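Local coordinates for insecticidal crystal protein Cry7Cal (PDB 5ZI1) that is an insecticidal crystal toxin of Bacillus thuringiensis active against a locust and, as a delta endotoxin, probably binds receptors on its target, at residues P459-Y464 / F510-S515; T469-V474 / I595-V600; M536-I541 / E574-Y579; L292-T297 / T322-S327; L514-P519 / G570-L575. All blocks are in the same frame, centred on the assembly; numbering follows the deposited sequence. Where two conformers were deposited one is given.

Contact 1 of 5, residues P459-Y464 / F510-S515; sequences PDNKLY and FRMRLS
Ser515 gives up the most surface in this contact, and its N, O and OG are each hydrogen-bonded to the loop 459-464, to Asn461 O, Leu463 N and Asp460 O. The loop is bridged here to the end of the strand that carries Phe510 to Arg513. Lys462 and Ser515 form a single bridge, with their CA atoms 4.5 Å apart. Leu463 N donates to Ser515 O at 2.9 Å. Ser515 N returns a longer bond of 3.2 Å to Asn461 O and comes from above the carbonyl plane (57° out of it). The Ser515 hydroxyl lies beside its own backbone N (chi1 -65°). From there OG donates to Asp460 O at 2.7 Å, and Lys326 NZ is a second, weak partner.

Asn461 is buried and points at the strand. Its ND2 reaches Arg513 O at 3.2 Å, and the acceptor lies in the plane of the amide. Its OD1 is held by Lys475, so both ends of the amide have partners and its rotation is fixed. The same ND2 lies 3.8 Å from Met512 CG, and the two side chains cross at about a right angle.

Leu514 CD1 lies near Asn461 O and meets Leu463 CD2 at 4.2 Å.

Arg513 turns its guanidinium away, to Lys326 O and the ring of Phe477. Asn461, Leu463, Met512 and Leu514 all rest on Ile471 of strand 468-472. Phe597 of strand 589-599 also touches Leu463 and Leu514. The loop thus lies against the beta sandwich of the C-terminal domain.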
# COMPACT_ATOMS: atom_id res chain seq x y z
N PRO A 459 5.70 13.72 4.28
CA PRO A 459 4.85 14.92 4.26
C PRO A 459 5.43 16.10 3.51
O PRO A 459 4.71 17.09 3.32
CB PRO A 459 4.64 15.24 5.74
CG PRO A 459 5.80 14.62 6.45
CD PRO A 459 6.14 13.38 5.65
N ASP A 460 6.64 15.99 2.97
CA ASP A 460 7.30 17.15 2.38
C ASP A 460 7.29 17.20 0.86
O ASP A 460 7.52 18.28 0.30
CB ASP A 460 8.76 17.24 2.84
CG ASP A 460 8.88 17.61 4.29
OD1 ASP A 460 9.81 17.09 4.95
OD2 ASP A 460 8.05 18.40 4.77
N ASN A 461 7.03 16.09 0.16
CA ASN A 461 7.27 16.02 -1.29
C ASN A 461 8.69 16.47 -1.62
O ASN A 461 8.94 17.21 -2.57
CB ASN A 461 6.24 16.83 -2.08
CG ASN A 461 4.91 16.13 -2.15
OD1 ASN A 461 4.82 14.93 -1.85
ND2 ASN A 461 3.85 16.85 -2.52
N LYS A 462 9.63 15.99 -0.82
CA LYS A 462 11.04 16.31 -1.01
C LYS A 462 11.55 15.76 -2.34
O LYS A 462 11.28 14.60 -2.69
CB LYS A 462 11.86 15.76 0.15
CG LYS A 462 13.34 16.06 0.07
CD LYS A 462 14.10 15.57 1.30
CE LYS A 462 15.57 15.94 1.20
NZ LYS A 462 16.43 15.11 2.08
N LEU A 463 12.29 16.59 -3.08
CA LEU A 463 13.06 16.10 -4.22
C LEU A 463 14.41 15.64 -3.70
O LEU A 463 15.04 16.33 -2.88
CB LEU A 463 13.26 17.18 -5.28
CG LEU A 463 12.00 17.70 -5.96
CD1 LEU A 463 12.39 18.55 -7.15
CD2 LEU A 463 11.07 16.56 -6.36
N TYR A 464 14.85 14.47 -4.14
CA TYR A 464 16.15 13.97 -3.75
C TYR A 464 17.11 14.17 -4.90
O TYR A 464 16.97 13.49 -5.94
CB TYR A 464 16.08 12.50 -3.34
CG TYR A 464 15.12 12.23 -2.21
CD1 TYR A 464 13.78 11.99 -2.47
CD2 TYR A 464 15.54 12.25 -0.87
CE1 TYR A 464 12.88 11.76 -1.45
CE2 TYR A 464 14.63 12.03 0.17
CZ TYR A 464 13.30 11.79 -0.13
OH TYR A 464 12.37 11.56 0.85
N PHE A 510 -3.45 19.48 -12.16
CA PHE A 510 -3.33 19.50 -10.71
C PHE A 510 -2.26 20.49 -10.27
O PHE A 510 -1.46 20.98 -11.08
CB PHE A 510 -3.05 18.09 -10.15
CG PHE A 510 -1.68 17.52 -10.47
CD1 PHE A 510 -0.53 18.04 -9.91
CD2 PHE A 510 -1.57 16.39 -11.26
CE1 PHE A 510 0.71 17.49 -10.18
CE2 PHE A 510 -0.33 15.83 -11.53
CZ PHE A 510 0.81 16.39 -10.99
N ARG A 511 -2.24 20.76 -8.96
CA ARG A 511 -1.15 21.51 -8.34
C ARG A 511 -0.49 20.68 -7.26
O ARG A 511 -1.15 19.94 -6.54
CB ARG A 511 -1.62 22.77 -7.65
CG ARG A 511 -2.92 23.30 -8.12
CD ARG A 511 -2.99 24.73 -7.76
NE ARG A 511 -4.25 25.35 -8.17
CZ ARG A 511 -4.32 26.55 -8.73
NH1 ARG A 511 -5.49 27.04 -9.08
NH2 ARG A 511 -3.19 27.23 -8.94
N MET A 512 0.81 20.90 -7.10
CA MET A 512 1.62 20.14 -6.17
C MET A 512 2.72 21.06 -5.66
O MET A 512 3.25 21.86 -6.44
CB MET A 512 2.19 18.91 -6.88
CG MET A 512 3.11 18.04 -6.07
SD MET A 512 3.67 16.65 -7.11
CE MET A 512 2.22 15.60 -7.15
N ARG A 513 3.02 20.98 -4.36
CA ARG A 513 4.12 21.74 -3.78
C ARG A 513 5.30 20.80 -3.54
O ARG A 513 5.12 19.70 -3.03
CB ARG A 513 3.73 22.42 -2.46
CG ARG A 513 2.68 23.50 -2.62
CD ARG A 513 2.75 24.57 -1.51
NE ARG A 513 1.92 25.71 -1.89
CZ ARG A 513 0.63 25.83 -1.61
NH1 ARG A 513 0.02 24.90 -0.89
NH2 ARG A 513 -0.05 26.90 -2.02
N LEU A 514 6.49 21.25 -3.91
CA LEU A 514 7.70 20.46 -3.76
C LEU A 514 8.61 21.11 -2.74
O LEU A 514 8.53 22.31 -2.49
CB LEU A 514 8.42 20.28 -5.10
CG LEU A 514 7.75 19.57 -6.29
CD1 LEU A 514 7.24 18.16 -5.93
CD2 LEU A 514 6.60 20.39 -6.83
N SER A 515 9.49 20.31 -2.13
CA SER A 515 10.45 20.77 -1.15
C SER A 515 11.84 20.45 -1.66
O SER A 515 12.14 19.29 -1.95
CB SER A 515 10.26 20.10 0.22
OG SER A 515 9.02 20.44 0.81

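Contact 2 of 5, residues T469-V474 / I595-V600; sequences TQIPAV and IEFIPV
Gln470 and Glu596 are joined by a buried amide-carboxylate bond on an antiparallel strand pair of the C-terminal beta sandwich. Gln470 NE2 donates to Glu596 OE2 at 2.7 Å, with an angle of 165° at the hydrogen. The carboxylate uses its anti lone pair, the one turned away from OE1. Amide and carboxylate are nearly coplanar, 18° apart. The two chains run side by side and point the same way, with their CG atoms 3.6 Å apart. Glu596 has further partners: OE2 also bonds Tyr241 OH, and OE1 pairs with Arg525. These probably stabilise a buried negative charge.

Backbone bonds frame this pair. Thr469 and Phe597 form one hydrogen-bonded pair, and Ile471 and Ile595 form another. Ile471 N to Ile595 O is short, 2.7 Å, and nearly straight. Gln470 and Glu596 lie between them as a non-hydrogen-bonded pair.

Thr469, Ile471, Ile595 and Phe597 occupy the other face of the sheet. Thr469 OG1 accepts from Tyr464 N. Val524 of strand 521-530 touches Ile595 and Phe597. Ile471 CG1 lies beside the backbone N (chi1 -56°), and this brings CD1 to 3.6 Å from Phe597 CE1.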
# COMPACT_ATOMS: atom_id res chain seq x y z
N THR A 469 13.18 10.62 -7.70
CA THR A 469 12.13 10.85 -6.73
C THR A 469 10.81 10.55 -7.42
O THR A 469 10.45 11.21 -8.40
CB THR A 469 12.16 12.28 -6.18
OG1 THR A 469 13.50 12.59 -5.79
CG2 THR A 469 11.26 12.37 -4.95
N GLN A 470 10.11 9.54 -6.93
CA GLN A 470 8.86 9.11 -7.55
C GLN A 470 7.75 9.56 -6.62
O GLN A 470 7.61 9.05 -5.50
CB GLN A 470 8.85 7.61 -7.82
CG GLN A 470 7.60 7.11 -8.54
CD GLN A 470 7.49 5.59 -8.54
OE1 GLN A 470 7.22 4.98 -7.52
NE2 GLN A 470 7.73 4.97 -9.70
N ILE A 471 6.97 10.53 -7.08
CA ILE A 471 5.95 11.20 -6.30
C ILE A 471 4.61 10.88 -6.95
O ILE A 471 4.41 11.21 -8.13
CB ILE A 471 6.16 12.72 -6.23
CG1 ILE A 471 7.55 13.05 -5.68
CG2 ILE A 471 5.06 13.35 -5.39
CD1 ILE A 471 7.77 14.56 -5.47
N PRO A 472 3.68 10.25 -6.24
CA PRO A 472 2.39 9.94 -6.84
C PRO A 472 1.63 11.21 -7.15
O PRO A 472 1.75 12.21 -6.44
CB PRO A 472 1.68 9.12 -5.76
CG PRO A 472 2.81 8.46 -5.04
CD PRO A 472 3.91 9.49 -5.01
N ALA A 473 0.87 11.17 -8.23
CA ALA A 473 0.03 12.30 -8.57
C ALA A 473 -0.89 12.68 -7.41
O ALA A 473 -1.21 13.86 -7.23
CB ALA A 473 -0.78 11.99 -9.84
N VAL A 474 -1.32 11.70 -6.61
CA VAL A 474 -2.22 12.02 -5.52
C VAL A 474 -1.53 12.79 -4.40
O VAL A 474 -2.21 13.33 -3.54
CB VAL A 474 -2.92 10.76 -4.96
CG1 VAL A 474 -3.82 10.17 -6.02
CG2 VAL A 474 -1.91 9.74 -4.50
N ILE A 595 4.73 10.70 -10.76
CA ILE A 595 5.56 11.77 -11.30
C ILE A 595 6.97 11.51 -10.84
O ILE A 595 7.22 11.37 -9.64
CB ILE A 595 5.08 13.14 -10.83
CG1 ILE A 595 3.56 13.19 -10.88
CG2 ILE A 595 5.70 14.21 -11.70
CD1 ILE A 595 3.04 13.16 -12.28
N GLU A 596 7.91 11.42 -11.79
CA GLU A 596 9.27 11.05 -11.45
C GLU A 596 10.22 12.18 -11.81
O GLU A 596 10.29 12.59 -12.97
CB GLU A 596 9.68 9.74 -12.12
CG GLU A 596 8.89 8.56 -11.59
CD GLU A 596 9.17 7.30 -12.37
OE1 GLU A 596 9.82 7.41 -13.43
OE2 GLU A 596 8.74 6.21 -11.91
N PHE A 597 10.92 12.67 -10.80
CA PHE A 597 11.91 13.72 -10.93
C PHE A 597 13.27 13.05 -11.08
O PHE A 597 13.77 12.43 -10.13
CB PHE A 597 11.84 14.66 -9.74
CG PHE A 597 10.52 15.37 -9.64
CD1 PHE A 597 9.44 14.76 -9.04
CD2 PHE A 597 10.34 16.61 -10.22
CE1 PHE A 597 8.20 15.40 -8.98
CE2 PHE A 597 9.11 17.25 -10.17
CZ PHE A 597 8.04 16.64 -9.55
N ILE A 598 13.84 13.14 -12.27
CA ILE A 598 15.08 12.47 -12.62
C ILE A 598 16.21 13.49 -12.50
O ILE A 598 16.08 14.60 -13.04
CB ILE A 598 15.00 11.88 -14.03
CG1 ILE A 598 13.95 10.75 -14.05
CG2 ILE A 598 16.38 11.39 -14.53
CD1 ILE A 598 13.53 10.33 -15.43
N PRO A 599 17.28 13.19 -11.77
CA PRO A 599 18.35 14.18 -11.60
C PRO A 599 19.29 14.19 -12.80
O PRO A 599 19.72 13.13 -13.28
CB PRO A 599 19.06 13.70 -10.32
CG PRO A 599 18.78 12.25 -10.24
CD PRO A 599 17.43 12.04 -10.87
N VAL A 600 19.59 15.39 -13.29
CA VAL A 600 20.52 15.57 -14.40
C VAL A 600 21.83 16.12 -13.84
O VAL A 600 21.85 16.83 -12.82
CB VAL A 600 19.95 16.50 -15.48
CG1 VAL A 600 18.50 16.13 -15.78
CG2 VAL A 600 20.06 17.95 -15.06

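Contact 3 of 5, residues M536-I541 / E574-Y579; sequences MSFSGI and ELSMLY
Ser539 OG accepts from Met577 N at 2.8 Å, in the place where a regular antiparallel ladder would use the carbonyl of Ser539. Ser539 N in turn donates to Met577 O at 3.0 Å. The same hydroxyl shares a water with Tyr579 OH. Ser537 and Tyr579 form a regular antiparallel hydrogen-bonded pair just before it, and Tyr579 N reaches Ser537 O at 2.7 Å.

Phe538 lies on the other face of the sheet. Its CG is anti to the backbone N (chi1 -161°), which lays the ring along the neighbouring strand. Met577 O sits 3.5 Å above one face of the ring, toward its rim. Phe538 CE2 touches Ser576 CB at 3.5 Å, while CD1 meets Leu578 CB at 3.9 Å. Met536 SD lies 3.8 Å from Leu578 CD1.

Further out, Ser576 OG is held by Ala573 O and Ser537 OG by Asp544. A type II turn from Phe538 to Ile541 reverses the chain, with Gly540 at its positive-phi position. Val524 and Val526 of strand 521-530 pack on the Phe538, Met536 and Leu578 side. Two adjacent inner strands of an antiparallel sheet are paired here, in the beta sandwich of the C-terminal domain of a delta endotoxin.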
# COMPACT_ATOMS: atom_id res chain seq x y z
N MET A 536 1.40 17.14 -23.21
CA MET A 536 1.48 17.36 -21.77
C MET A 536 2.53 18.42 -21.47
O MET A 536 3.42 18.69 -22.28
CB MET A 536 1.81 16.03 -21.05
CG MET A 536 1.50 16.00 -19.55
SD MET A 536 1.90 14.40 -18.77
CE MET A 536 0.69 13.33 -19.57
N SER A 537 2.43 19.02 -20.29
CA SER A 537 3.37 20.06 -19.89
C SER A 537 3.47 20.11 -18.37
O SER A 537 2.52 19.77 -17.65
CB SER A 537 2.94 21.44 -20.41
OG SER A 537 3.78 22.45 -19.91
N PHE A 538 4.64 20.54 -17.88
CA PHE A 538 4.89 20.55 -16.45
C PHE A 538 5.69 21.80 -16.08
O PHE A 538 6.51 22.28 -16.86
CB PHE A 538 5.62 19.27 -16.00
CG PHE A 538 5.53 19.01 -14.53
CD1 PHE A 538 4.45 18.31 -14.01
CD2 PHE A 538 6.51 19.46 -13.67
CE1 PHE A 538 4.35 18.07 -12.65
CE2 PHE A 538 6.41 19.22 -12.31
CZ PHE A 538 5.34 18.53 -11.80
N SER A 539 5.41 22.33 -14.89
CA SER A 539 6.07 23.55 -14.44
C SER A 539 7.58 23.38 -14.51
O SER A 539 8.11 22.29 -14.33
CB SER A 539 5.68 23.90 -13.01
OG SER A 539 4.33 24.33 -12.95
N GLY A 540 8.27 24.49 -14.78
CA GLY A 540 9.72 24.48 -14.78
C GLY A 540 10.35 23.87 -16.00
O GLY A 540 11.59 23.86 -16.11
N ILE A 541 9.56 23.32 -16.92
CA ILE A 541 10.08 22.72 -18.14
C ILE A 541 9.51 23.48 -19.31
O ILE A 541 8.29 23.65 -19.42
CB ILE A 541 9.75 21.23 -18.22
CG1 ILE A 541 10.55 20.51 -17.15
CG2 ILE A 541 10.10 20.69 -19.61
CD1 ILE A 541 10.09 19.16 -16.87
N GLU A 574 8.82 25.18 -6.98
CA GLU A 574 8.23 24.81 -5.69
C GLU A 574 6.73 24.60 -5.80
O GLU A 574 6.17 23.75 -5.09
CB GLU A 574 8.55 25.87 -4.63
CG GLU A 574 8.32 25.40 -3.18
CD GLU A 574 6.97 25.84 -2.61
OE1 GLU A 574 6.27 26.63 -3.29
OE2 GLU A 574 6.61 25.39 -1.49
N LEU A 575 6.06 25.35 -6.66
CA LEU A 575 4.64 25.17 -6.97
C LEU A 575 4.56 24.62 -8.39
O LEU A 575 4.67 25.38 -9.36
CB LEU A 575 3.88 26.48 -6.81
CG LEU A 575 2.42 26.51 -7.29
CD1 LEU A 575 1.58 25.42 -6.64
CD2 LEU A 575 1.78 27.86 -7.07
N SER A 576 4.39 23.31 -8.53
CA SER A 576 4.43 22.66 -9.83
C SER A 576 3.04 22.24 -10.27
O SER A 576 2.25 21.73 -9.47
CB SER A 576 5.32 21.42 -9.84
OG SER A 576 6.68 21.77 -9.69
N MET A 577 2.77 22.45 -11.56
CA MET A 577 1.50 22.14 -12.17
C MET A 577 1.73 21.20 -13.33
O MET A 577 2.72 21.34 -14.06
CB MET A 577 0.79 23.41 -12.65
CG MET A 577 -0.28 23.91 -11.70
SD MET A 577 0.07 25.47 -10.88
CE MET A 577 1.78 25.25 -10.40
N LEU A 578 0.85 20.21 -13.48
CA LEU A 578 0.81 19.39 -14.68
C LEU A 578 -0.33 19.90 -15.55
O LEU A 578 -1.39 20.26 -15.03
CB LEU A 578 0.60 17.90 -14.36
CG LEU A 578 0.72 16.97 -15.58
CD1 LEU A 578 1.56 15.74 -15.26
CD2 LEU A 578 -0.62 16.55 -16.13
N TYR A 579 -0.08 19.95 -16.85
CA TYR A 579 -1.05 20.48 -17.80
C TYR A 579 -1.29 19.46 -18.90
O TYR A 579 -0.40 18.70 -19.27
CB TYR A 579 -0.56 21.79 -18.44
CG TYR A 579 -0.18 22.89 -17.49
CD1 TYR A 579 1.07 22.93 -16.92
CD2 TYR A 579 -1.07 23.91 -17.19
CE1 TYR A 579 1.43 23.94 -16.05
CE2 TYR A 579 -0.73 24.93 -16.32
CZ TYR A 579 0.53 24.94 -15.76
OH TYR A 579 0.90 25.95 -14.90
O HOH W 1 3.53 26.63 -14.46

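Contact 4 of 5, residues L292-T297 / T322-S327; sequences LFQWLT and TQYTKS
Trp295 and Gln323 pair near the open end of the beta hairpin 294-306/312-324, part of an antiparallel sheet in the middle, beta-prism domain of the toxin. They are a hydrogen-bonded pair. Trp295 N to Gln323 O is 2.9 Å, and Gln323 N returns a bond to Trp295 O. The neighbouring pair, Leu296 and Thr322, is non-hydrogen-bonded, with their CA atoms 4.5 Å apart.

Two side-chain bonds flank this ladder. Thr322 OG1 sits between its own backbone N and carbonyl carbon (chi1 66°). It donates to Gln294 OE1 at 2.7 Å, approaching from above the amide plane, 42° out of it. Asn331 ND2 is a weak second partner of OG1.

The packing gathers round two rings. Leu292 CB touches Tyr324 CE1 at 3.7 Å, and Leu292 CD1 lies over one face of the ring. Gln294 runs alongside Tyr324 and puts its CG 3.6 Å from CE1. Phe293 O meets the tyrosine at its edge. Phe293 also turns its ring edge onto the face of Trp295, with CE2 3.3 Å above the centre of the indole. Arg431 touches both Phe293 and Trp295.

The rim of the indole carries the second side-chain bond: Trp295 NE1 donates in the ring plane to Thr325 OG1 at 3.2 Å, almost straight at 172°.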
# COMPACT_ATOMS: atom_id res chain seq x y z
N LEU A 292 -6.95 12.85 -3.30
CA LEU A 292 -5.60 13.27 -2.98
C LEU A 292 -5.20 12.78 -1.60
O LEU A 292 -6.05 12.59 -0.72
CB LEU A 292 -5.52 14.80 -3.06
CG LEU A 292 -6.01 15.29 -4.43
CD1 LEU A 292 -6.10 16.81 -4.46
CD2 LEU A 292 -5.09 14.78 -5.54
N PHE A 293 -3.92 12.53 -1.40
CA PHE A 293 -3.52 11.94 -0.13
C PHE A 293 -3.79 12.94 1.00
O PHE A 293 -3.62 14.15 0.83
CB PHE A 293 -2.04 11.53 -0.20
CG PHE A 293 -1.57 10.83 1.04
CD1 PHE A 293 -1.62 9.44 1.12
CD2 PHE A 293 -1.11 11.56 2.14
CE1 PHE A 293 -1.20 8.78 2.29
CE2 PHE A 293 -0.69 10.91 3.32
CZ PHE A 293 -0.72 9.52 3.38
N GLN A 294 -4.23 12.44 2.17
CA GLN A 294 -4.72 13.31 3.24
C GLN A 294 -4.08 12.96 4.57
O GLN A 294 -3.99 11.79 4.95
CB GLN A 294 -6.24 13.22 3.40
CG GLN A 294 -7.05 13.69 2.22
CD GLN A 294 -8.55 13.58 2.47
OE1 GLN A 294 -9.18 14.52 2.95
NE2 GLN A 294 -9.13 12.44 2.14
N TRP A 295 -3.66 14.00 5.29
CA TRP A 295 -2.99 13.85 6.58
C TRP A 295 -4.00 14.19 7.67
O TRP A 295 -4.65 15.24 7.61
CB TRP A 295 -1.77 14.76 6.68
CG TRP A 295 -0.84 14.53 5.55
CD1 TRP A 295 -0.92 15.06 4.29
CD2 TRP A 295 0.30 13.66 5.54
NE1 TRP A 295 0.11 14.59 3.52
CE2 TRP A 295 0.87 13.73 4.26
CE3 TRP A 295 0.89 12.84 6.50
CZ2 TRP A 295 2.01 13.01 3.91
CZ3 TRP A 295 2.01 12.13 6.17
CH2 TRP A 295 2.57 12.21 4.87
N LEU A 296 -4.14 13.30 8.65
CA LEU A 296 -5.13 13.51 9.70
C LEU A 296 -4.61 14.57 10.66
O LEU A 296 -3.54 14.42 11.24
CB LEU A 296 -5.40 12.20 10.44
CG LEU A 296 -6.53 12.22 11.46
CD1 LEU A 296 -7.78 12.76 10.82
CD2 LEU A 296 -6.75 10.82 12.01
N THR A 297 -5.36 15.66 10.83
CA THR A 297 -4.92 16.69 11.76
C THR A 297 -5.79 16.83 13.01
O THR A 297 -5.33 17.44 13.98
CB THR A 297 -4.83 18.05 11.05
OG1 THR A 297 -6.14 18.48 10.68
CG2 THR A 297 -4.00 17.92 9.76
N THR A 322 -8.57 16.85 7.94
CA THR A 322 -7.36 16.49 7.23
C THR A 322 -6.86 17.71 6.45
O THR A 322 -7.62 18.65 6.17
CB THR A 322 -7.58 15.32 6.25
OG1 THR A 322 -8.47 15.74 5.21
CG2 THR A 322 -8.18 14.11 6.96
N GLN A 323 -5.57 17.66 6.10
CA GLN A 323 -4.96 18.56 5.13
C GLN A 323 -4.31 17.76 4.01
O GLN A 323 -3.74 16.68 4.25
CB GLN A 323 -3.90 19.43 5.80
CG GLN A 323 -4.48 20.41 6.82
CD GLN A 323 -3.42 21.06 7.68
OE1 GLN A 323 -2.23 21.05 7.36
NE2 GLN A 323 -3.85 21.65 8.80
N TYR A 324 -4.37 18.29 2.78
CA TYR A 324 -3.61 17.74 1.67
C TYR A 324 -2.12 18.00 1.88
O TYR A 324 -1.72 18.70 2.81
CB TYR A 324 -4.07 18.33 0.34
CG TYR A 324 -5.51 17.97 0.01
CD1 TYR A 324 -5.97 16.67 0.14
CD2 TYR A 324 -6.40 18.94 -0.44
CE1 TYR A 324 -7.27 16.34 -0.16
CE2 TYR A 324 -7.71 18.62 -0.74
CZ TYR A 324 -8.14 17.32 -0.61
OH TYR A 324 -9.44 16.99 -0.91
N THR A 325 -1.29 17.43 1.02
CA THR A 325 0.15 17.54 1.20
C THR A 325 0.61 18.98 0.96
O THR A 325 0.25 19.59 -0.05
CB THR A 325 0.89 16.61 0.24
OG1 THR A 325 0.38 15.26 0.37
CG2 THR A 325 2.36 16.63 0.56
N LYS A 326 1.40 19.53 1.91
CA LYS A 326 1.94 20.90 1.82
C LYS A 326 0.86 21.94 1.51
O LYS A 326 1.10 22.93 0.83
CB LYS A 326 3.07 21.00 0.80
CG LYS A 326 4.39 20.40 1.28
CD LYS A 326 5.59 21.10 0.67
CE LYS A 326 6.04 22.31 1.49
NZ LYS A 326 7.13 23.08 0.80
N SER A 327 -0.35 21.70 1.99
CA SER A 327 -1.43 22.68 1.99
C SER A 327 -1.91 22.82 3.43
O SER A 327 -1.78 21.88 4.22
CB SER A 327 -2.56 22.25 1.05
OG SER A 327 -3.68 23.11 1.15

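Contact 5 of 5, residues L514-P519 / G570-L575; sequences LSFSEP and GTAAEL
Leu514 N donates to Glu574 O at 2.8 Å, and this backbone bond is the one hydrogen bond between the loop after strand 508-513 and the short connection just before strand 575-580. Around it the packing is mostly side chain against backbone. Leu514 CD2 lies 3.5 Å from Ala573 O. That carbonyl also accepts from Ser576 OG, so the methyl group covers an oxygen that already has a partner.

Phe516 reaches across with the far end of its ring. Its CG lies between the backbone N and the carbonyl carbon, with chi1 at 36°, well short of the usual 60°. This torsion directs the ring at residues 572-574. Its CZ comes 3.2 Å from Ala572 O and 3.5 Å from Glu574 N. Ala573 C and Glu574 N meet the ring at its edge. Ala572 turns its methyl toward the ring, with CB 3.7 Å from Phe516 CE2.

The side chain of Glu574 packs against the carbonyl of Leu514. With chi1 at -164° the chain extends away from its backbone N, and Glu574 CG sits 3.2 Å from Leu514 O. The chain then bends at chi2, and OE2 makes a long, weak ion pair with Lys326 NZ.

Leu463 touches both Phe516 and Ala572 from the side of the 459-464 loop. The backbones of Gln520 and Ala572 are hydrogen-bonded. Each loop passes from one sheet of the sandwich to the other. Residues 514-519 lead from strand 508-513 to strand 521-530, and residues 572-574 lead from strand 560-571 back to strand 575-580.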
# COMPACT_ATOMS: atom_id res chain seq x y z
N LEU A 514 6.49 21.25 -3.91
CA LEU A 514 7.70 20.46 -3.76
C LEU A 514 8.61 21.11 -2.74
O LEU A 514 8.53 22.31 -2.49
CB LEU A 514 8.42 20.28 -5.10
CG LEU A 514 7.75 19.57 -6.29
CD1 LEU A 514 7.24 18.16 -5.93
CD2 LEU A 514 6.60 20.39 -6.83
N SER A 515 9.49 20.31 -2.13
CA SER A 515 10.45 20.77 -1.15
C SER A 515 11.84 20.45 -1.66
O SER A 515 12.14 19.29 -1.95
CB SER A 515 10.26 20.10 0.22
OG SER A 515 9.02 20.44 0.81
N PHE A 516 12.69 21.47 -1.75
CA PHE A 516 14.10 21.28 -2.06
C PHE A 516 14.89 22.40 -1.39
O PHE A 516 14.35 23.46 -1.08
CB PHE A 516 14.35 21.24 -3.57
CG PHE A 516 13.48 22.19 -4.35
CD1 PHE A 516 13.87 23.50 -4.55
CD2 PHE A 516 12.28 21.76 -4.88
CE1 PHE A 516 13.07 24.37 -5.28
CE2 PHE A 516 11.46 22.62 -5.60
CZ PHE A 516 11.86 23.93 -5.80
N SER A 517 16.19 22.14 -1.16
CA SER A 517 17.07 23.15 -0.58
C SER A 517 17.55 24.11 -1.66
O SER A 517 17.17 25.28 -1.69
CB SER A 517 18.26 22.48 0.12
OG SER A 517 17.86 21.59 1.15
N GLU A 518 18.39 23.61 -2.56
CA GLU A 518 18.97 24.33 -3.68
C GLU A 518 18.09 24.20 -4.91
O GLU A 518 17.22 23.33 -4.98
CB GLU A 518 20.38 23.79 -3.97
CG GLU A 518 21.17 23.42 -2.73
CD GLU A 518 22.31 24.39 -2.48
OE1 GLU A 518 22.89 24.36 -1.37
OE2 GLU A 518 22.65 25.19 -3.37
N PRO A 519 18.26 25.09 -5.90
CA PRO A 519 17.67 24.85 -7.22
C PRO A 519 18.03 23.47 -7.75
O PRO A 519 19.15 22.99 -7.56
CB PRO A 519 18.28 25.96 -8.07
CG PRO A 519 18.43 27.09 -7.11
CD PRO A 519 18.83 26.44 -5.79
N GLY A 570 15.02 21.20 -17.05
CA GLY A 570 14.21 22.19 -16.39
C GLY A 570 14.67 22.42 -14.97
O GLY A 570 15.59 21.79 -14.45
N THR A 571 14.01 23.36 -14.32
CA THR A 571 14.29 23.65 -12.92
C THR A 571 13.01 23.51 -12.12
O THR A 571 11.96 24.07 -12.50
CB THR A 571 14.92 25.04 -12.76
OG1 THR A 571 14.15 26.03 -13.47
CG2 THR A 571 16.37 25.03 -13.29
N ALA A 572 13.10 22.76 -11.02
CA ALA A 572 11.96 22.44 -10.16
C ALA A 572 11.29 23.71 -9.65
O ALA A 572 11.92 24.51 -8.96
CB ALA A 572 12.42 21.59 -8.98
N ALA A 573 10.02 23.88 -9.99
CA ALA A 573 9.21 24.91 -9.37
C ALA A 573 8.64 24.40 -8.04
O ALA A 573 8.04 23.32 -7.99
CB ALA A 573 8.07 25.32 -10.31
N GLU A 574 8.82 25.18 -6.98
CA GLU A 574 8.23 24.81 -5.69
C GLU A 574 6.73 24.60 -5.80
O GLU A 574 6.17 23.75 -5.09
CB GLU A 574 8.55 25.87 -4.63
CG GLU A 574 8.32 25.40 -3.18
CD GLU A 574 6.97 25.84 -2.61
OE1 GLU A 574 6.27 26.63 -3.29
OE2 GLU A 574 6.61 25.39 -1.49
N LEU A 575 6.06 25.35 -6.66
CA LEU A 575 4.64 25.17 -6.97
C LEU A 575 4.56 24.62 -8.39
O LEU A 575 4.67 25.38 -9.36
CB LEU A 575 3.88 26.48 -6.81
CG LEU A 575 2.42 26.51 -7.29
CD1 LEU A 575 1.58 25.42 -6.64
CD2 LEU A 575 1.78 27.86 -7.07

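Overall arrangement
Contacts 1, 2, 3 and 5 gather in the C-terminal beta sandwich, with centres 8 to 12 Å apart. Contacts 2 and 3 lie on facing sheets and meet in the interior, where Phe597 CE2 is 4.0 Å from Phe538 CE2. Contacts 1 and 5 share Leu514 and Ser515, and Leu463 CD1 touches Ala572 CB at 3.5 Å. Contact 4 belongs to the middle domain; its centre is about 12 Å from that of contact 1 and 19 to 21 Å from those of contacts 2, 3 and 5. Links across the gap include Val474 O with Phe293 N (2.8 Å), Arg513 NH1 with Lys326 O (2.8 Å), and the weaker reach of Lys326 NZ to Ser515 and Glu574. The helical N-terminal domain holds none of these contacts.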